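Local coordinates for protein 5-formaminoimidazole-4-carboxamide-1-(beta)-D-ribofuranosyl 5'-monophosphate synthetase (Methanocaldococcus jannaschii, PDB 2R7M) that catalyses the ATP- and formate-dependent formylation of the purine intermediate AICAR to FAICAR, a folate-free step on the route to IMP, at residues R138-Y143 / E200-T205; V153-P158 / A194-E199; F294-L299 / L306-M311. All coordinates share one frame; numbering follows the deposited sequence.

Contact 1. Residues R138-Y143 / E200-T205; sequences RVPKKY and EYVVGT. With AMP (adenosine monophosphate), chain E.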
loop_
_atom_site.group_PDB
_atom_site.type_symbol
_atom_site.label_atom_id
_atom_site.label_comp_id
_atom_site.label_asym_id
_atom_site.label_seq_id
_atom_site.Cartn_x
_atom_site.Cartn_y
_atom_site.Cartn_z
ATOM N N ARG A 138 -33.418 -19.715 13.811
ATOM C CA ARG A 138 -33.610 -19.888 15.246
ATOM C C ARG A 138 -33.768 -18.550 15.949
ATOM O O ARG A 138 -32.954 -17.645 15.776
ATOM C CB ARG A 138 -32.444 -20.648 15.862
ATOM C CG ARG A 138 -32.327 -22.074 15.384
ATOM C CD ARG A 138 -31.218 -22.799 16.127
ATOM N NE ARG A 138 -31.054 -24.172 15.654
ATOM C CZ ARG A 138 -30.053 -24.585 14.878
ATOM N NH1 ARG A 138 -29.113 -23.729 14.489
ATOM N NH2 ARG A 138 -29.984 -25.858 14.499
ATOM N N VAL A 139 -34.834 -18.436 16.737
ATOM C CA VAL A 139 -35.128 -17.242 17.521
ATOM C C VAL A 139 -35.440 -17.657 18.967
ATOM O O VAL A 139 -35.721 -18.831 19.230
ATOM C CB VAL A 139 -36.320 -16.467 16.926
ATOM C CG1 VAL A 139 -35.947 -15.866 15.580
ATOM C CG2 VAL A 139 -37.531 -17.379 16.786
ATOM N N PRO A 140 -35.360 -16.711 19.917
ATOM C CA PRO A 140 -35.775 -17.045 21.285
ATOM C C PRO A 140 -37.244 -17.482 21.345
ATOM O O PRO A 140 -38.076 -16.973 20.589
ATOM C CB PRO A 140 -35.608 -15.724 22.029
ATOM C CG PRO A 140 -34.614 -14.959 21.225
ATOM C CD PRO A 140 -34.905 -15.318 19.808
ATOM N N LYS A 141 -37.555 -18.429 22.224
ATOM C CA LYS A 141 -38.943 -18.843 22.435
ATOM C C LYS A 141 -39.747 -17.670 22.997
ATOM O O LYS A 141 -39.272 -16.954 23.876
ATOM C CB LYS A 141 -38.991 -20.058 23.364
ATOM C CG LYS A 141 -40.352 -20.704 23.510
ATOM C CD LYS A 141 -40.244 -22.231 23.491
ATOM C CE LYS A 141 -38.888 -22.730 24.001
ATOM N NZ LYS A 141 -38.686 -22.561 25.473
ATOM N N LYS A 142 -40.945 -17.447 22.466
ATOM C CA LYS A 142 -41.781 -16.323 22.908
ATOM C C LYS A 142 -42.770 -16.734 24.002
ATOM O O LYS A 142 -43.171 -17.894 24.075
ATOM C CB LYS A 142 -42.535 -15.712 21.727
ATOM C CG LYS A 142 -41.638 -15.212 20.601
ATOM C CD LYS A 142 -40.582 -14.230 21.107
ATOM C CE LYS A 142 -39.750 -13.653 19.966
ATOM N NZ LYS A 142 -39.036 -14.703 19.185
ATOM N N TYR A 143 -43.157 -15.775 24.842
ATOM C CA TYR A 143 -44.115 -16.024 25.928
ATOM C C TYR A 143 -45.278 -15.035 25.911
ATOM O O TYR A 143 -45.083 -13.818 26.019
ATOM C CB TYR A 143 -43.413 -16.013 27.293
ATOM C CG TYR A 143 -42.428 -17.146 27.445
ATOM C CD1 TYR A 143 -42.798 -18.337 28.059
ATOM C CD2 TYR A 143 -41.129 -17.036 26.949
ATOM C CE1 TYR A 143 -41.898 -19.385 28.184
ATOM C CE2 TYR A 143 -40.230 -18.072 27.065
ATOM C CZ TYR A 143 -40.614 -19.244 27.684
ATOM O OH TYR A 143 -39.709 -20.276 27.799
ATOM N N GLU A 200 -37.532 -16.233 25.898
ATOM C CA GLU A 200 -36.454 -17.055 26.403
ATOM C C GLU A 200 -35.162 -16.253 26.563
ATOM O O GLU A 200 -34.764 -15.523 25.658
ATOM C CB GLU A 200 -36.232 -18.201 25.421
ATOM C CG GLU A 200 -35.091 -19.108 25.765
ATOM C CD GLU A 200 -34.871 -20.158 24.713
ATOM O OE1 GLU A 200 -35.534 -20.092 23.647
ATOM O OE2 GLU A 200 -34.035 -21.055 24.956
ATOM N N TYR A 201 -34.513 -16.381 27.715
ATOM C CA TYR A 201 -33.186 -15.809 27.908
ATOM C C TYR A 201 -32.184 -16.789 27.306
ATOM O O TYR A 201 -32.021 -17.909 27.804
ATOM C CB TYR A 201 -32.882 -15.566 29.395
ATOM C CG TYR A 201 -31.621 -14.753 29.611
ATOM C CD1 TYR A 201 -31.686 -13.376 29.800
ATOM C CD2 TYR A 201 -30.361 -15.353 29.588
ATOM C CE1 TYR A 201 -30.531 -12.616 29.971
ATOM C CE2 TYR A 201 -29.202 -14.597 29.754
ATOM C CZ TYR A 201 -29.294 -13.233 29.941
ATOM O OH TYR A 201 -28.150 -12.477 30.116
ATOM N N VAL A 202 -31.543 -16.394 26.207
ATOM C CA VAL A 202 -30.527 -17.251 25.597
ATOM C C VAL A 202 -29.174 -16.993 26.259
ATOM O O VAL A 202 -28.704 -15.859 26.319
ATOM C CB VAL A 202 -30.452 -17.091 24.051
ATOM C CG1 VAL A 202 -29.359 -17.985 23.468
ATOM C CG2 VAL A 202 -31.807 -17.433 23.407
ATOM N N VAL A 203 -28.577 -18.058 26.780
ATOM C CA VAL A 203 -27.288 -17.983 27.462
ATOM C C VAL A 203 -26.176 -18.416 26.502
ATOM O O VAL A 203 -26.092 -19.583 26.107
ATOM C CB VAL A 203 -27.273 -18.870 28.736
ATOM C CG1 VAL A 203 -25.963 -18.708 29.498
ATOM C CG2 VAL A 203 -28.474 -18.548 29.631
ATOM N N GLY A 204 -25.331 -17.472 26.106
ATOM C CA GLY A 204 -24.321 -17.781 25.109
ATOM C C GLY A 204 -23.450 -16.608 24.714
ATOM O O GLY A 204 -23.492 -15.541 25.324
ATOM N N THR A 205 -22.647 -16.819 23.681
ATOM C CA THR A 205 -21.739 -15.798 23.209
ATOM C C THR A 205 -22.375 -14.932 22.090
ATOM O O THR A 205 -22.954 -15.450 21.143
ATOM C CB THR A 205 -20.408 -16.434 22.787
ATOM O OG1 THR A 205 -20.659 -17.667 22.114
ATOM C CG2 THR A 205 -19.546 -16.730 24.001
HETATM P P AMP E . -32.390 -5.726 22.123
HETATM O O1P AMP E . -31.474 -5.443 20.957
HETATM O O2P AMP E . -32.960 -4.512 22.801
HETATM O O3P AMP E . -33.339 -6.868 21.850
HETATM O "O5'" AMP E . -31.464 -6.350 23.275
HETATM C "C5'" AMP E . -30.656 -5.534 24.110
HETATM C "C4'" AMP E . -29.631 -6.475 24.713
HETATM O "O4'" AMP E . -30.279 -7.405 25.593
HETATM C "C3'" AMP E . -28.971 -7.337 23.643
HETATM O "O3'" AMP E . -27.847 -6.709 23.012
HETATM C "C2'" AMP E . -28.583 -8.579 24.419
HETATM O "O2'" AMP E . -27.294 -8.413 25.009
HETATM C "C1'" AMP E . -29.661 -8.687 25.499
HETATM N N9 AMP E . -30.659 -9.655 24.999
HETATM C C8 AMP E . -31.618 -9.377 24.093
HETATM N N7 AMP E . -32.354 -10.476 23.806
HETATM C C5 AMP E . -31.867 -11.487 24.555
HETATM C C6 AMP E . -32.202 -12.912 24.758
HETATM N N6 AMP E . -33.214 -13.493 24.072
HETATM N N1 AMP E . -31.441 -13.616 25.620
HETATM C C2 AMP E . -30.417 -13.053 26.294
HETATM N N3 AMP E . -30.063 -11.762 26.168
HETATM C C4 AMP E . -30.735 -10.945 25.324
#

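Contact 2. Residues V153-P158 / A194-E199; sequences VIVKFP and ANAHIE. With AMP (adenosine monophosphate), chain E.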
loop_
_atom_site.group_PDB
_atom_site.type_symbol
_atom_site.label_atom_id
_atom_site.label_comp_id
_atom_site.label_asym_id
_atom_site.label_seq_id
_atom_site.Cartn_x
_atom_site.Cartn_y
_atom_site.Cartn_z
ATOM N N VAL A 153 -36.233 -15.853 31.582
ATOM C CA VAL A 153 -36.680 -15.075 30.444
ATOM C C VAL A 153 -36.081 -13.690 30.545
ATOM O O VAL A 153 -35.608 -13.284 31.613
ATOM C CB VAL A 153 -38.231 -14.927 30.381
ATOM C CG1 VAL A 153 -38.915 -16.273 30.145
ATOM C CG2 VAL A 153 -38.764 -14.252 31.627
ATOM N N ILE A 154 -36.093 -12.963 29.434
ATOM C CA ILE A 154 -35.745 -11.554 29.474
ATOM C C ILE A 154 -36.985 -10.811 29.023
ATOM O O ILE A 154 -37.710 -11.290 28.152
ATOM C CB ILE A 154 -34.520 -11.221 28.564
ATOM C CG1 ILE A 154 -34.115 -9.749 28.714
ATOM C CG2 ILE A 154 -34.818 -11.588 27.108
ATOM C CD1 ILE A 154 -32.878 -9.359 27.907
ATOM N N VAL A 155 -37.244 -9.654 29.615
ATOM C CA VAL A 155 -38.474 -8.938 29.296
ATOM C C VAL A 155 -38.186 -7.548 28.751
ATOM O O VAL A 155 -37.562 -6.730 29.422
ATOM C CB VAL A 155 -39.426 -8.833 30.519
ATOM C CG1 VAL A 155 -40.774 -8.278 30.083
ATOM C CG2 VAL A 155 -39.594 -10.192 31.176
ATOM N N LYS A 156 -38.671 -7.290 27.538
ATOM C CA LYS A 156 -38.391 -6.042 26.838
ATOM C C LYS A 156 -39.642 -5.180 26.662
ATOM O O LYS A 156 -40.738 -5.692 26.424
ATOM C CB LYS A 156 -37.772 -6.336 25.467
ATOM C CG LYS A 156 -36.687 -7.396 25.484
ATOM C CD LYS A 156 -36.265 -7.768 24.074
ATOM C CE LYS A 156 -34.936 -8.501 24.081
ATOM N NZ LYS A 156 -34.656 -9.179 22.777
ATOM N N PHE A 157 -39.460 -3.868 26.776
ATOM C CA PHE A 157 -40.527 -2.902 26.545
ATOM C C PHE A 157 -40.031 -1.855 25.552
ATOM O O PHE A 157 -38.987 -1.238 25.777
ATOM C CB PHE A 157 -40.934 -2.226 27.860
ATOM C CG PHE A 157 -40.941 -3.153 29.043
ATOM C CD1 PHE A 157 -39.779 -3.395 29.758
ATOM C CD2 PHE A 157 -42.110 -3.783 29.442
ATOM C CE1 PHE A 157 -39.777 -4.254 30.847
ATOM C CE2 PHE A 157 -42.117 -4.640 30.532
ATOM C CZ PHE A 157 -40.948 -4.876 31.234
ATOM N N PRO A 158 -40.766 -1.664 24.440
ATOM C CA PRO A 158 -40.435 -0.686 23.396
ATOM C C PRO A 158 -40.246 0.734 23.937
ATOM O O PRO A 158 -39.254 1.394 23.614
ATOM C CB PRO A 158 -41.655 -0.735 22.475
ATOM C CG PRO A 158 -42.193 -2.110 22.655
ATOM C CD PRO A 158 -41.987 -2.421 24.109
ATOM N N ALA A 194 -48.025 -3.358 30.277
ATOM C CA ALA A 194 -49.242 -3.896 29.673
ATOM C C ALA A 194 -48.941 -4.504 28.306
ATOM O O ALA A 194 -49.744 -5.260 27.759
ATOM C CB ALA A 194 -50.302 -2.811 29.552
ATOM N N ASN A 195 -47.773 -4.168 27.766
ATOM C CA ASN A 195 -47.335 -4.672 26.471
ATOM C C ASN A 195 -45.944 -5.303 26.554
ATOM O O ASN A 195 -45.183 -5.297 25.581
ATOM C CB ASN A 195 -47.331 -3.541 25.444
ATOM C CG ASN A 195 -48.699 -2.904 25.268
ATOM O OD1 ASN A 195 -49.710 -3.595 25.132
ATOM N ND2 ASN A 195 -48.734 -1.573 25.258
ATOM N N ALA A 196 -45.624 -5.844 27.726
ATOM C CA ALA A 196 -44.328 -6.460 27.973
ATOM C C ALA A 196 -44.065 -7.594 26.995
ATOM O O ALA A 196 -44.910 -8.471 26.806
ATOM C CB ALA A 196 -44.257 -6.976 29.398
ATOM N N HIS A 197 -42.892 -7.573 26.370
ATOM C CA HIS A 197 -42.488 -8.666 25.497
ATOM C C HIS A 197 -41.525 -9.605 26.220
ATOM O O HIS A 197 -40.432 -9.214 26.625
ATOM C CB HIS A 197 -41.914 -8.137 24.180
ATOM C CG HIS A 197 -42.963 -7.639 23.233
ATOM N ND1 HIS A 197 -43.455 -6.350 23.276
ATOM C CD2 HIS A 197 -43.631 -8.262 22.233
ATOM C CE1 HIS A 197 -44.371 -6.200 22.336
ATOM N NE2 HIS A 197 -44.497 -7.345 21.689
ATOM N N ILE A 198 -41.961 -10.846 26.387
ATOM C CA ILE A 198 -41.252 -11.821 27.194
ATOM C C ILE A 198 -40.707 -12.892 26.282
ATOM O O ILE A 198 -41.446 -13.455 25.479
ATOM C CB ILE A 198 -42.209 -12.491 28.216
ATOM C CG1 ILE A 198 -42.898 -11.436 29.091
ATOM C CG2 ILE A 198 -41.475 -13.524 29.073
ATOM C CD1 ILE A 198 -44.143 -11.945 29.795
ATOM N N GLU A 199 -39.414 -13.179 26.394
ATOM C CA GLU A 199 -38.839 -14.256 25.602
ATOM C C GLU A 199 -37.784 -15.023 26.365
ATOM O O GLU A 199 -37.222 -14.542 27.349
ATOM C CB GLU A 199 -38.271 -13.736 24.267
ATOM C CG GLU A 199 -37.232 -12.608 24.386
ATOM C CD GLU A 199 -36.582 -12.255 23.045
ATOM O OE1 GLU A 199 -37.295 -12.183 22.021
ATOM O OE2 GLU A 199 -35.354 -12.043 23.010
HETATM P P AMP E . -32.390 -5.726 22.123
HETATM O O1P AMP E . -31.474 -5.443 20.957
HETATM O O2P AMP E . -32.960 -4.512 22.801
HETATM O O3P AMP E . -33.339 -6.868 21.850
HETATM O "O5'" AMP E . -31.464 -6.350 23.275
HETATM C "C5'" AMP E . -30.656 -5.534 24.110
HETATM C "C4'" AMP E . -29.631 -6.475 24.713
HETATM O "O4'" AMP E . -30.279 -7.405 25.593
HETATM C "C3'" AMP E . -28.971 -7.337 23.643
HETATM O "O3'" AMP E . -27.847 -6.709 23.012
HETATM C "C2'" AMP E . -28.583 -8.579 24.419
HETATM O "O2'" AMP E . -27.294 -8.413 25.009
HETATM C "C1'" AMP E . -29.661 -8.687 25.499
HETATM N N9 AMP E . -30.659 -9.655 24.999
HETATM C C8 AMP E . -31.618 -9.377 24.093
HETATM N N7 AMP E . -32.354 -10.476 23.806
HETATM C C5 AMP E . -31.867 -11.487 24.555
HETATM C C6 AMP E . -32.202 -12.912 24.758
HETATM N N6 AMP E . -33.214 -13.493 24.072
HETATM N N1 AMP E . -31.441 -13.616 25.620
HETATM C C2 AMP E . -30.417 -13.053 26.294
HETATM N N3 AMP E . -30.063 -11.762 26.168
HETATM C C4 AMP E . -30.735 -10.945 25.324
#

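Contact 3. Residues F294-L299 / L306-M311; sequences FCLQSL and LVVFEM. With AMP (adenosine monophosphate), chain E.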
loop_
_atom_site.group_PDB
_atom_site.type_symbol
_atom_site.label_atom_id
_atom_site.label_comp_id
_atom_site.label_asym_id
_atom_site.label_seq_id
_atom_site.Cartn_x
_atom_site.Cartn_y
_atom_site.Cartn_z
ATOM N N PHE A 294 -26.816 -5.774 6.101
ATOM C CA PHE A 294 -27.754 -6.233 7.135
ATOM C C PHE A 294 -27.040 -7.043 8.215
ATOM O O PHE A 294 -26.002 -7.662 7.963
ATOM C CB PHE A 294 -28.968 -6.993 6.548
ATOM C CG PHE A 294 -28.640 -8.340 5.942
ATOM C CD1 PHE A 294 -28.852 -9.510 6.663
ATOM C CD2 PHE A 294 -28.154 -8.440 4.643
ATOM C CE1 PHE A 294 -28.564 -10.750 6.113
ATOM C CE2 PHE A 294 -27.865 -9.686 4.083
ATOM C CZ PHE A 294 -28.072 -10.839 4.817
ATOM N N CYS A 295 -27.599 -7.008 9.422
ATOM C CA CYS A 295 -26.981 -7.625 10.597
ATOM C C CYS A 295 -27.921 -8.621 11.275
ATOM O O CYS A 295 -29.079 -8.306 11.555
ATOM C CB CYS A 295 -26.596 -6.534 11.601
ATOM S SG CYS A 295 -25.773 -7.109 13.099
ATOM N N LEU A 296 -27.420 -9.821 11.535
ATOM C CA LEU A 296 -28.092 -10.744 12.441
ATOM C C LEU A 296 -27.408 -10.678 13.795
ATOM O O LEU A 296 -26.230 -11.014 13.920
ATOM C CB LEU A 296 -28.057 -12.175 11.893
ATOM C CG LEU A 296 -28.881 -12.365 10.618
ATOM C CD1 LEU A 296 -28.943 -13.840 10.221
ATOM C CD2 LEU A 296 -30.275 -11.778 10.788
ATOM N N GLN A 297 -28.136 -10.222 14.807
ATOM C CA GLN A 297 -27.595 -10.155 16.169
ATOM C C GLN A 297 -27.982 -11.420 16.923
ATOM O O GLN A 297 -29.136 -11.614 17.295
ATOM C CB GLN A 297 -28.113 -8.912 16.871
ATOM C CG GLN A 297 -27.825 -7.663 16.070
ATOM C CD GLN A 297 -28.840 -6.580 16.296
ATOM O OE1 GLN A 297 -29.455 -6.083 15.350
ATOM N NE2 GLN A 297 -29.025 -6.197 17.555
ATOM N N SER A 298 -27.008 -12.290 17.126
ATOM C CA SER A 298 -27.281 -13.624 17.621
ATOM C C SER A 298 -26.519 -13.980 18.899
ATOM O O SER A 298 -25.640 -13.244 19.358
ATOM C CB SER A 298 -26.978 -14.643 16.522
ATOM O OG SER A 298 -25.653 -14.482 16.054
ATOM N N LEU A 299 -26.888 -15.111 19.484
ATOM C CA LEU A 299 -26.189 -15.638 20.635
ATOM C C LEU A 299 -25.910 -17.088 20.325
ATOM O O LEU A 299 -26.773 -17.790 19.821
ATOM C CB LEU A 299 -27.039 -15.495 21.902
ATOM C CG LEU A 299 -27.175 -14.064 22.442
ATOM C CD1 LEU A 299 -28.445 -13.873 23.284
ATOM C CD2 LEU A 299 -25.920 -13.644 23.212
ATOM N N LEU A 306 -26.530 -20.718 16.580
ATOM C CA LEU A 306 -26.737 -19.285 16.647
ATOM C C LEU A 306 -28.229 -18.976 16.709
ATOM O O LEU A 306 -28.994 -19.369 15.836
ATOM C CB LEU A 306 -26.086 -18.592 15.440
ATOM C CG LEU A 306 -24.550 -18.639 15.375
ATOM C CD1 LEU A 306 -24.060 -18.255 13.990
ATOM C CD2 LEU A 306 -23.950 -17.717 16.428
ATOM N N VAL A 307 -28.633 -18.272 17.758
ATOM C CA VAL A 307 -30.023 -17.876 17.928
ATOM C C VAL A 307 -30.117 -16.365 17.766
ATOM O O VAL A 307 -29.430 -15.620 18.452
ATOM C CB VAL A 307 -30.562 -18.305 19.330
ATOM C CG1 VAL A 307 -32.012 -17.844 19.545
ATOM C CG2 VAL A 307 -30.455 -19.807 19.504
ATOM N N VAL A 308 -30.978 -15.917 16.863
ATOM C CA VAL A 308 -31.079 -14.506 16.527
ATOM C C VAL A 308 -32.181 -13.803 17.337
ATOM O O VAL A 308 -33.347 -14.173 17.253
ATOM C CB VAL A 308 -31.371 -14.349 15.005
ATOM C CG1 VAL A 308 -31.372 -12.886 14.590
ATOM C CG2 VAL A 308 -30.367 -15.146 14.205
ATOM N N PHE A 309 -31.810 -12.779 18.100
ATOM C CA PHE A 309 -32.761 -12.065 18.946
ATOM C C PHE A 309 -33.104 -10.694 18.376
ATOM O O PHE A 309 -33.963 -9.979 18.903
ATOM C CB PHE A 309 -32.210 -11.910 20.371
ATOM C CG PHE A 309 -30.910 -11.145 20.449
ATOM C CD1 PHE A 309 -30.906 -9.758 20.465
ATOM C CD2 PHE A 309 -29.697 -11.816 20.526
ATOM C CE1 PHE A 309 -29.722 -9.053 20.536
ATOM C CE2 PHE A 309 -28.501 -11.113 20.602
ATOM C CZ PHE A 309 -28.516 -9.732 20.603
ATOM N N GLU A 310 -32.426 -10.331 17.297
ATOM C CA GLU A 310 -32.593 -9.020 16.702
ATOM C C GLU A 310 -31.988 -9.038 15.302
ATOM O O GLU A 310 -31.199 -9.919 14.960
ATOM C CB GLU A 310 -31.919 -7.964 17.585
ATOM C CG GLU A 310 -32.340 -6.525 17.325
ATOM C CD GLU A 310 -33.833 -6.297 17.503
ATOM O OE1 GLU A 310 -34.414 -5.524 16.708
ATOM O OE2 GLU A 310 -34.426 -6.889 18.435
ATOM N N MET A 311 -32.390 -8.080 14.481
ATOM C CA MET A 311 -31.811 -7.919 13.161
ATOM C C MET A 311 -31.943 -6.470 12.745
ATOM O O MET A 311 -32.791 -5.742 13.264
ATOM C CB MET A 311 -32.492 -8.831 12.137
ATOM C CG MET A 311 -33.883 -8.379 11.733
ATOM S SD MET A 311 -34.314 -8.834 10.042
ATOM C CE MET A 311 -33.448 -7.578 9.118
HETATM P P AMP E . -32.390 -5.726 22.123
HETATM O O1P AMP E . -31.474 -5.443 20.957
HETATM O O2P AMP E . -32.960 -4.512 22.801
HETATM O O3P AMP E . -33.339 -6.868 21.850
HETATM O "O5'" AMP E . -31.464 -6.350 23.275
HETATM C "C5'" AMP E . -30.656 -5.534 24.110
HETATM C "C4'" AMP E . -29.631 -6.475 24.713
HETATM O "O4'" AMP E . -30.279 -7.405 25.593
HETATM C "C3'" AMP E . -28.971 -7.337 23.643
HETATM O "O3'" AMP E . -27.847 -6.709 23.012
HETATM C "C2'" AMP E . -28.583 -8.579 24.419
HETATM O "O2'" AMP E . -27.294 -8.413 25.009
HETATM C "C1'" AMP E . -29.661 -8.687 25.499
HETATM N N9 AMP E . -30.659 -9.655 24.999
HETATM C C8 AMP E . -31.618 -9.377 24.093
HETATM N N7 AMP E . -32.354 -10.476 23.806
HETATM C C5 AMP E . -31.867 -11.487 24.555
HETATM C C6 AMP E . -32.202 -12.912 24.758
HETATM N N6 AMP E . -33.214 -13.493 24.072
HETATM N N1 AMP E . -31.441 -13.616 25.620
HETATM C C2 AMP E . -30.417 -13.053 26.294
HETATM N N3 AMP E . -30.063 -11.762 26.168
HETATM C C4 AMP E . -30.735 -10.945 25.324
#

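Contact 1. Residues R138-Y143 / E200-T205
Glu200 meets Lys141 with both its backbone and its side chain. Glu200 N donates to Lys141 O (2.8 Å). Its carboxylate turns back to take up Lys141 N: OE1 lies 3.0 Å from that nitrogen, accepts through the lone pair directed away from OE2, and the N-H points at it at 168°. The extended chain makes this possible, since CG stands anti to the Glu200 backbone N (chi1 177°) and the next bond stays straight. The edge of the Tyr143 ring closes in beside the same backbone, CE2 lying 3.5 Å from Glu200 N, while Tyr143 OH is bonded to Asp150. The tight part is at the nucleotide. Pro140 lays CB on Glu200 O and brings CG to 3.5 Å from N6 of AMP, and Val202 CG2 approaches the same ring carbon more loosely. This is the adenine pocket of an ATP-grasp enzyme, where the chain linking two sheets reads the base with its backbone: Val202 N donates to AMP N1 (2.8 Å), and AMP N6 gives a weak bond to Glu200 O. Tyr201 spreads one ring face under AMP C2, which sits 3.6 Å above the plane and over its centre; the tyrosine also packs on Ile239 of a second subunit. The solvent side is looser. Lys141 is exposed and its bent chain leaves NZ 4.4 Å from Glu200 OE1, beyond a salt bridge, with a weak bond to Tyr143 OH. On exposed Lys142, NZ curls back to Pro140 O.

Contact 2. Residues V153-P158 / A194-E199
Two neighbouring antiparallel strands of the smaller ATP-grasp sheet, 153-156 and 197-199, form a wall of the nucleotide site. Ile154 pairs with Glu199 and Lys156 with His197 as hydrogen-bonded pairs; between them Val155 faces Ile198 as a non-hydrogen-bonded pair. Four backbone bonds zip the strands, among them Ile154 N to Glu199 O (2.8 Å) and His197 N to Lys156 O (2.9 Å). One face of the ladder is apolar: Val155 and Ile198 lie side by side, and Val155 CG1 also meets Ala196 CB at 3.8 Å. Ala196 CB in turn touches Phe157 CE2, and Phe175 of helix 172-183 packs over Val155, Ala196 and Ile198. Ile154, Lys156, His197 and Glu199 share the other face, and all of these but His197 touch AMP. Beyond CG the Lys156 chain is extended, which carries NZ to three acceptors: AMP O3P, AMP N7 (2.8 Å) and Glu199 OE2 (3.0 Å). The last is a salt bridge, with the ammonium approaching from above the carboxylate plane, 62° out of it. Glu199 OE2 is therefore shared, for it also accepts from AMP N6 at 2.8 Å. Glu199 CG sits between the backbone N and the carbonyl carbon (chi1 56°), alongside Ile154 CG2, while Ile154 CD1 rests 3.7 Å from AMP N9. An alanine in place of Glu199 would remove this carboxylate and would probably leave the Lys156 ammonium with the phosphate but without its carboxylate partner, less firmly placed, and AMP N6 without its stronger acceptor. The lysine between N7 and a phosphate is a familiar feature of ATP-grasp nucleotide sites; here an acid at N6 stands beside it.

Contact 3. Residues F294-L299 / L306-M311
The Phe309 ring has the carbonyl oxygen of Gln297 over one face, 3.3 Å above the plane and offset toward the rim. Gln297 CB lies on the same side in an off-centre CH-pi contact, 4.3 Å from the Phe309 ring centroid and 28° off the normal. Leu299 meets the ring at about a right angle, its CD1 approaching Phe309 CD2 obliquely at 3.7 Å. Beyond the other side of the ring plane lies AMP, whose C3' is 3.6 Å from Phe309 CE1. CG of Phe309 sits between its backbone N and carbonyl carbon (chi1 60°), which brings the ring back over the Gln297 peptide. Phe309 thus meets the ribose and the N7 edge of the base, while Leu299 CD1 reaches AMP C2 at 3.7 Å. The chain turns a corner at Phe309, and the bonding shows how: Phe309 N bonds to Gln297 O and Gln297 N to Glu310 O (3.1 Å), so that two residues face one in a classic beta bulge. Past it, Leu299 and Val307 exchange two bonds, both 2.8 Å between N and O. On the face away from the nucleotide, Leu296 CD2 packs against Met311 CB and Val308 CG1, while Val308 and Leu306 pack on Met274 of helix 268-285. Ser298 OG belongs to this face too and is bonded to Phe207 O of the adjoining strand. Within the bulge, Gln297 and Glu310 lie side by side, pointing the same way, and Glu310 OE2 lies 3.6 Å from AMP O3P. Both are predicted magnesium ligands, consistent with the metal-binding beta hairpin that floors the ATP-grasp active site.

How the contacts relate
From the N terminus the chain passes the parallel sheet of the first part of the protein and enters 138-143, whose partner 200-205 comes more than fifty residues later. Contact 2 is nested inside the loop that contact 1 closes, and the two share one sheet, strand 197-200 lying between 142-143 and 153-156. Leaving that sheet through 200-205, the chain enters the five-stranded sheet, where contact 3 follows in series as a short hairpin. Contact 1 joins the two sheets: Arg138 O lies 2.8 Å from Val308 N, a probable hydrogen bond, and Tyr143 N reaches Ile198 O. AMP is held between them, touched by all three contacts.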